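Local structure of homoserine kinase (Listeria monocytogenes, 3HUL) at residues V114-A117 with A118-G122; N126-P129 with A130-N134; D177-F181 with K182-Q186. The protein probably catalyses the ATP-dependent phosphorylation of L-homoserine to O-phospho-L-homoserine, a late step of threonine biosynthesis, as a member of the GHMP kinase family. One frame throughout, in Å; residues are numbered along the deposited sequence.

Interaction 1: V114-A117 with A118-G122; sequences VRIA and AEIEG
Arg115 and Glu119, one helical turn apart, lie side by side and join at their ends in a salt bridge. Followed outward, Glu119 starts with CB packed against its own helix, 3.5 Å from Arg115 O. CG stands anti to the backbone N (chi1 -169°), and the extended chain beyond it carries CD to within 3.8 Å of Arg115 NH1. At the tip OE1 makes the close approach, 2.9 Å from Arg115 NH1, at the edge of the guanidinium and near its plane. The N-H of NH1 points poorly at OE1, with an angle of only 126° at the hydrogen, and the carboxylate plane is turned 48° from that of the guanidinium, so charge attraction probably contributes more here than the weak hydrogen bond. A bend at chi3 of Arg115 turns the guanidinium round the helix surface to the Ile116 side chain, whose CG1 lies against one face near its rim. This is an i to i+4 ion pair on the outer side of helix 110-121 in the N-terminal GHMP kinase region. Ile116 CG2 and Ile120 CD1 meet more loosely, at 4.3 Å, next to helices 57-65 and 88-103. The backbone beneath is regular: Ala118, Glu119, Ile120 and Glu121 each donate N-H to the carbonyl four residues earlier, the last from Glu121 N to Ala117 O at 2.9 Å. Gly122 leaves the helix with positive phi, its N still bonded to Ala118 O. Glu121 OE1 makes a weak hydrogen bond to Ser89 OG, in the predicted ATP-binding segment.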
loop_
_atom_site.group_PDB
_atom_site.type_symbol
_atom_site.label_atom_id
_atom_site.label_comp_id
_atom_site.label_asym_id
_atom_site.label_seq_id
_atom_site.Cartn_x
_atom_site.Cartn_y
_atom_site.Cartn_z
ATOM N N VAL A 114 -3.222 -22.577 8.131
ATOM C CA VAL A 114 -2.744 -21.616 9.118
ATOM C C VAL A 114 -3.530 -21.849 10.381
ATOM O O VAL A 114 -2.931 -21.992 11.458
ATOM C CB VAL A 114 -2.857 -20.103 8.672
ATOM C CG1 VAL A 114 -2.558 -19.172 9.840
ATOM C CG2 VAL A 114 -1.905 -19.798 7.519
ATOM N N ARG A 115 -4.866 -21.892 10.258
ATOM C CA ARG A 115 -5.691 -22.106 11.445
ATOM C C ARG A 115 -5.208 -23.324 12.213
ATOM O O ARG A 115 -5.098 -23.282 13.446
ATOM C CB ARG A 115 -7.195 -22.253 11.140
ATOM C CG ARG A 115 -7.975 -22.537 12.448
ATOM C CD ARG A 115 -9.282 -23.316 12.320
ATOM N NE ARG A 115 -9.269 -24.544 11.513
ATOM C CZ ARG A 115 -9.105 -25.787 11.980
ATOM N NH1 ARG A 115 -8.867 -26.030 13.267
ATOM N NH2 ARG A 115 -9.171 -26.804 11.140
ATOM N N ILE A 116 -4.900 -24.394 11.478
ATOM C CA ILE A 116 -4.572 -25.691 12.079
ATOM C C ILE A 116 -3.206 -25.650 12.737
ATOM O O ILE A 116 -3.023 -26.146 13.854
ATOM C CB ILE A 116 -4.622 -26.839 11.030
ATOM C CG1 ILE A 116 -6.081 -27.126 10.613
ATOM C CG2 ILE A 116 -3.903 -28.094 11.544
ATOM C CD1 ILE A 116 -6.227 -27.930 9.321
ATOM N N ALA A 117 -2.248 -25.045 12.043
ATOM C CA ALA A 117 -0.890 -24.931 12.575
ATOM C C ALA A 117 -0.835 -24.040 13.815
ATOM O O ALA A 117 -0.068 -24.311 14.750
ATOM C CB ALA A 117 0.086 -24.434 11.488
ATOM N N ALA A 118 -1.654 -22.997 13.827
ATOM C CA ALA A 118 -1.662 -22.037 14.941
ATOM C C ALA A 118 -2.289 -22.663 16.199
ATOM O O ALA A 118 -1.790 -22.481 17.313
ATOM C CB ALA A 118 -2.410 -20.745 14.536
ATOM N N GLU A 119 -3.363 -23.427 15.994
ATOM C CA GLU A 119 -3.997 -24.221 17.059
ATOM C C GLU A 119 -2.998 -25.201 17.686
ATOM O O GLU A 119 -2.951 -25.348 18.904
ATOM C CB GLU A 119 -5.206 -24.947 16.475
ATOM C CG GLU A 119 -6.148 -25.615 17.461
ATOM C CD GLU A 119 -7.402 -26.177 16.757
ATOM O OE1 GLU A 119 -8.094 -25.413 16.020
ATOM O OE2 GLU A 119 -7.689 -27.388 16.938
ATOM N N ILE A 120 -2.186 -25.855 16.856
ATOM C CA ILE A 120 -1.153 -26.763 17.362
ATOM C C ILE A 120 -0.076 -26.019 18.136
ATOM O O ILE A 120 0.324 -26.448 19.229
ATOM C CB ILE A 120 -0.468 -27.577 16.238
ATOM C CG1 ILE A 120 -1.468 -28.555 15.601
ATOM C CG2 ILE A 120 0.741 -28.326 16.787
ATOM C CD1 ILE A 120 -0.903 -29.290 14.375
ATOM N N GLU A 121 0.412 -24.913 17.568
ATOM C CA GLU A 121 1.529 -24.209 18.195
ATOM C C GLU A 121 1.141 -23.275 19.344
ATOM O O GLU A 121 1.982 -22.969 20.198
ATOM C CB GLU A 121 2.353 -23.465 17.152
ATOM C CG GLU A 121 3.076 -24.394 16.158
ATOM C CD GLU A 121 4.386 -24.950 16.697
ATOM O OE1 GLU A 121 5.431 -24.470 16.251
ATOM O OE2 GLU A 121 4.384 -25.874 17.552
ATOM N N GLY A 122 -0.119 -22.831 19.365
ATOM C CA GLY A 122 -0.601 -21.923 20.391
ATOM C C GLY A 122 -0.425 -20.448 20.041
ATOM O O GLY A 122 -0.870 -19.576 20.791
#

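Interaction 2: N126-P129 with A130-N134; sequences NVAP and AVLGN
Four successive i to i+4 hydrogen bonds of 2.7 to 3.1 Å, from the N-H groups of Ala130, Val131, Leu132 and Gly133 to the carbonyls of Asn126, Val127, Ala128 and Pro129, wind this segment into the short helix 127-132, which ends at Gly133 with its positive phi, a conformation glycine takes up readily. Leu132 reaches back over the preceding turn: with CG beside its own backbone N (chi1 -58°), CG sits 3.2 Å from Ala128 O, while CD1 comes to 4.4 Å from Ala128 CB. Val131 does likewise through one branch, CG2 lying 3.3 Å from Val127 O. Ala130 CB rests between two carbonyls, 3.6 Å from Asn126 O and at a similar distance from Val127 O. Past Gly133 the chain leaves to the side of the helix, and the carbonyl of Asn134 is directed back so that its O lies 3.7 Å from Pro129 CB. The amides at either end of the segment bond elsewhere: Asn126 ND2 to Thr10 OG1, and Asn134 OD1 to Phe152 N. This short helix belongs to the N-terminal GHMP kinase region, and Asn126, near its start, lies beside Ser90 of the predicted ATP-binding segment. The helix is buried, with Ala130 and Val131 against Val94 of helix 88-103, Val131 and Ala128 against Val114 of helix 110-121, Pro129 and Ala130 on strand 3-12, and Leu132 on Tyr147 of strand 144-150.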
loop_
_atom_site.group_PDB
_atom_site.type_symbol
_atom_site.label_atom_id
_atom_site.label_comp_id
_atom_site.label_asym_id
_atom_site.label_seq_id
_atom_site.Cartn_x
_atom_site.Cartn_y
_atom_site.Cartn_z
ATOM N N ASN A 126 4.901 -17.739 13.842
ATOM C CA ASN A 126 5.785 -18.536 12.992
ATOM C C ASN A 126 5.011 -19.173 11.851
ATOM O O ASN A 126 5.420 -19.032 10.697
ATOM C CB ASN A 126 6.556 -19.610 13.757
ATOM C CG ASN A 126 7.544 -19.024 14.749
ATOM O OD1 ASN A 126 7.240 -18.953 15.937
ATOM N ND2 ASN A 126 8.729 -18.591 14.267
ATOM N N VAL A 127 3.902 -19.856 12.181
ATOM C CA VAL A 127 3.185 -20.703 11.221
ATOM C C VAL A 127 2.487 -19.980 10.064
ATOM O O VAL A 127 2.447 -20.493 8.949
ATOM C CB VAL A 127 2.201 -21.730 11.912
ATOM C CG1 VAL A 127 2.980 -22.738 12.784
ATOM C CG2 VAL A 127 1.085 -21.038 12.703
ATOM N N ALA A 128 1.939 -18.796 10.305
ATOM C CA ALA A 128 1.274 -18.086 9.222
ATOM C C ALA A 128 2.303 -17.694 8.124
ATOM O O ALA A 128 2.104 -18.027 6.961
ATOM C CB ALA A 128 0.489 -16.859 9.757
ATOM N N PRO A 129 3.421 -17.032 8.495
ATOM C CA PRO A 129 4.426 -16.784 7.440
ATOM C C PRO A 129 5.053 -18.078 6.857
ATOM O O PRO A 129 5.444 -18.081 5.690
ATOM C CB PRO A 129 5.482 -15.887 8.126
ATOM C CG PRO A 129 5.189 -15.912 9.559
ATOM C CD PRO A 129 3.784 -16.406 9.783
ATOM N N ALA A 130 5.125 -19.170 7.632
ATOM C CA ALA A 130 5.611 -20.439 7.074
ATOM C C ALA A 130 4.681 -20.934 5.964
ATOM O O ALA A 130 5.136 -21.442 4.947
ATOM C CB ALA A 130 5.788 -21.517 8.173
ATOM N N VAL A 131 3.382 -20.750 6.144
ATOM C CA VAL A 131 2.424 -21.098 5.096
ATOM C C VAL A 131 2.313 -20.031 4.001
ATOM O O VAL A 131 2.238 -20.356 2.840
ATOM C CB VAL A 131 1.028 -21.343 5.689
ATOM C CG1 VAL A 131 -0.006 -21.654 4.563
ATOM C CG2 VAL A 131 1.080 -22.473 6.689
ATOM N N LEU A 132 2.308 -18.752 4.365
ATOM C CA LEU A 132 1.864 -17.695 3.433
ATOM C C LEU A 132 3.023 -17.001 2.762
ATOM O O LEU A 132 2.882 -16.434 1.682
ATOM C CB LEU A 132 1.024 -16.688 4.179
ATOM C CG LEU A 132 -0.179 -17.368 4.846
ATOM C CD1 LEU A 132 -0.906 -16.337 5.637
ATOM C CD2 LEU A 132 -1.098 -18.045 3.782
ATOM N N GLY A 133 4.183 -17.082 3.405
ATOM C CA GLY A 133 5.379 -16.460 2.892
ATOM C C GLY A 133 5.415 -15.002 3.329
ATOM O O GLY A 133 4.414 -14.430 3.755
ATOM N N ASN A 134 6.598 -14.423 3.214
ATOM C CA ASN A 134 6.814 -13.022 3.474
ATOM C C ASN A 134 6.497 -12.605 4.914
ATOM O O ASN A 134 6.821 -13.321 5.858
ATOM C CB ASN A 134 6.051 -12.183 2.433
ATOM C CG ASN A 134 6.891 -11.076 1.890
ATOM O OD1 ASN A 134 7.487 -10.312 2.656
ATOM N ND2 ASN A 134 6.975 -10.988 0.569
#

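Interaction 3: D177-F181 with K182-Q186; sequences DTLPF and KEAVQ
Phe181 and Val185 meet on the first turn of helix 181-198, where a methyl group covers the aromatic ring. Phe181 holds CG anti to its backbone N (chi1 -171°), which swings the ring along the helix toward the next turn. Val185 places CG2 beside its own backbone N, and that branch lies over one ring face, 4.0 Å from the Phe181 centroid and 27° off the ring normal, a CH-pi contact. Its nearest ring atom is Phe181 CE1, at 3.6 Å from Val185 CG2. The extended Glu183 side chain runs alongside the Pro180 ring: OE1 is 3.5 Å from Pro180 CG, while OE2 approaches Leu179 CD2 at 3.8 Å. The Leu179 side chain crosses that of Glu183 at about a right angle, and its other methyl, CD1, lies 4.4 Å from Ala184 CB. Pro180 occupies the N-cap position; its O accepts a straight bond from Ala184 N (3.1 Å) and a weak one from Glu183 N, and Val185 N makes the next i to i+4 bond, to Phe181 O. Strand 178-180 thus runs directly into the helix, the short strand and helix axes inclined at 87° and passing 6.3 Å apart. The strand pairs antiparallel with one of a second subunit, so the ladder crosses the interface, and there Leu179 packs on Phe181 and Ala184 on Ala184 of that other chain.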
loop_
_atom_site.group_PDB
_atom_site.type_symbol
_atom_site.label_atom_id
_atom_site.label_comp_id
_atom_site.label_asym_id
_atom_site.label_seq_id
_atom_site.Cartn_x
_atom_site.Cartn_y
_atom_site.Cartn_z
ATOM N N ASP A 177 2.636 -12.582 34.407
ATOM C CA ASP A 177 1.245 -12.995 34.610
ATOM C C ASP A 177 0.238 -11.923 34.192
ATOM O O ASP A 177 -0.905 -12.223 33.787
ATOM C CB ASP A 177 1.044 -13.305 36.100
ATOM C CG ASP A 177 -0.059 -14.328 36.364
ATOM O OD1 ASP A 177 -0.639 -14.880 35.396
ATOM O OD2 ASP A 177 -0.331 -14.592 37.559
ATOM N N THR A 178 0.665 -10.670 34.315
ATOM C CA THR A 178 -0.227 -9.517 34.236
ATOM C C THR A 178 0.619 -8.284 33.938
ATOM O O THR A 178 1.822 -8.278 34.209
ATOM C CB THR A 178 -1.073 -9.361 35.554
ATOM O OG1 THR A 178 -1.994 -8.277 35.429
ATOM C CG2 THR A 178 -0.194 -9.129 36.762
ATOM N N LEU A 179 0.003 -7.261 33.351
ATOM C CA LEU A 179 0.699 -6.023 33.017
ATOM C C LEU A 179 -0.139 -4.814 33.394
ATOM O O LEU A 179 -1.364 -4.839 33.231
ATOM C CB LEU A 179 0.965 -5.942 31.512
ATOM C CG LEU A 179 1.892 -6.937 30.819
ATOM C CD1 LEU A 179 1.576 -6.925 29.326
ATOM C CD2 LEU A 179 3.361 -6.606 31.090
ATOM N N PRO A 180 0.510 -3.738 33.885
ATOM C CA PRO A 180 -0.250 -2.507 34.046
ATOM C C PRO A 180 -0.897 -2.116 32.725
ATOM O O PRO A 180 -0.249 -2.120 31.674
ATOM C CB PRO A 180 0.803 -1.467 34.475
ATOM C CG PRO A 180 2.111 -2.129 34.396
ATOM C CD PRO A 180 1.875 -3.615 34.423
ATOM N N PHE A 181 -2.186 -1.819 32.791
ATOM C CA PHE A 181 -2.944 -1.361 31.642
ATOM C C PHE A 181 -2.125 -0.426 30.735
ATOM O O PHE A 181 -1.986 -0.675 29.533
ATOM C CB PHE A 181 -4.230 -0.668 32.110
ATOM C CG PHE A 181 -5.183 -0.344 30.992
ATOM C CD1 PHE A 181 -5.253 0.942 30.473
ATOM C CD2 PHE A 181 -6.004 -1.330 30.452
ATOM C CE1 PHE A 181 -6.136 1.242 29.428
ATOM C CE2 PHE A 181 -6.891 -1.040 29.409
ATOM C CZ PHE A 181 -6.951 0.244 28.895
ATOM N N LYS A 182 -1.582 0.637 31.322
ATOM C CA LYS A 182 -0.895 1.674 30.567
ATOM C C LYS A 182 0.288 1.104 29.785
ATOM O O LYS A 182 0.584 1.546 28.672
ATOM C CB LYS A 182 -0.430 2.794 31.506
ATOM C CG LYS A 182 0.264 3.947 30.804
ATOM C CD LYS A 182 0.479 5.149 31.725
ATOM C CE LYS A 182 0.420 6.461 30.927
ATOM N NZ LYS A 182 1.335 6.459 29.737
ATOM N N GLU A 183 0.965 0.128 30.382
ATOM C CA GLU A 183 2.128 -0.499 29.770
ATOM C C GLU A 183 1.702 -1.280 28.537
ATOM O O GLU A 183 2.371 -1.224 27.513
ATOM C CB GLU A 183 2.794 -1.435 30.774
ATOM C CG GLU A 183 4.245 -1.812 30.447
ATOM C CD GLU A 183 5.002 -2.322 31.687
ATOM O OE1 GLU A 183 5.080 -1.572 32.691
ATOM O OE2 GLU A 183 5.508 -3.464 31.656
ATOM N N ALA A 184 0.595 -2.005 28.651
ATOM C CA ALA A 184 0.061 -2.777 27.545
ATOM C C ALA A 184 -0.356 -1.882 26.365
ATOM O O ALA A 184 -0.063 -2.202 25.213
ATOM C CB ALA A 184 -1.112 -3.634 28.009
ATOM N N VAL A 185 -1.036 -0.769 26.674
ATOM C CA VAL A 185 -1.495 0.208 25.676
ATOM C C VAL A 185 -0.302 0.765 24.905
ATOM O O VAL A 185 -0.325 0.831 23.683
ATOM C CB VAL A 185 -2.322 1.352 26.322
ATOM C CG1 VAL A 185 -2.633 2.462 25.317
ATOM C CG2 VAL A 185 -3.636 0.800 26.891
ATOM N N GLN A 186 0.749 1.105 25.639
ATOM C CA GLN A 186 1.970 1.629 25.077
ATOM C C GLN A 186 2.711 0.605 24.191
ATOM O O GLN A 186 3.195 0.952 23.102
ATOM C CB GLN A 186 2.865 2.144 26.202
ATOM C CG GLN A 186 4.277 2.472 25.775
ATOM C CD GLN A 186 5.048 3.308 26.809
ATOM O OE1 GLN A 186 4.666 4.444 27.125
ATOM N NE2 GLN A 186 6.172 2.762 27.295
#

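In the fold
Interactions 1 and 2 lie in consecutive helices of the N-terminal GHMP kinase region and touch directly, their centres about 11 Å apart: Ala117 CB is 3.5 Å from Val127 CB, and Val114 CG2 is 3.8 Å from Val131 CB. Both border the predicted ATP-binding segment, with Glu121 of interaction 1 next to Ser89 and the Asn126 side chain of interaction 2 about 3 Å from that of Ser90; a sulfate ion, probably from the crystallisation liquor, lies about 5 Å from the Asn126 side chain. Interaction 3 stands apart, its centre about 26 Å from that of interaction 1 and 28 Å from that of interaction 2, at a subunit interface away from the predicted nucleotide site.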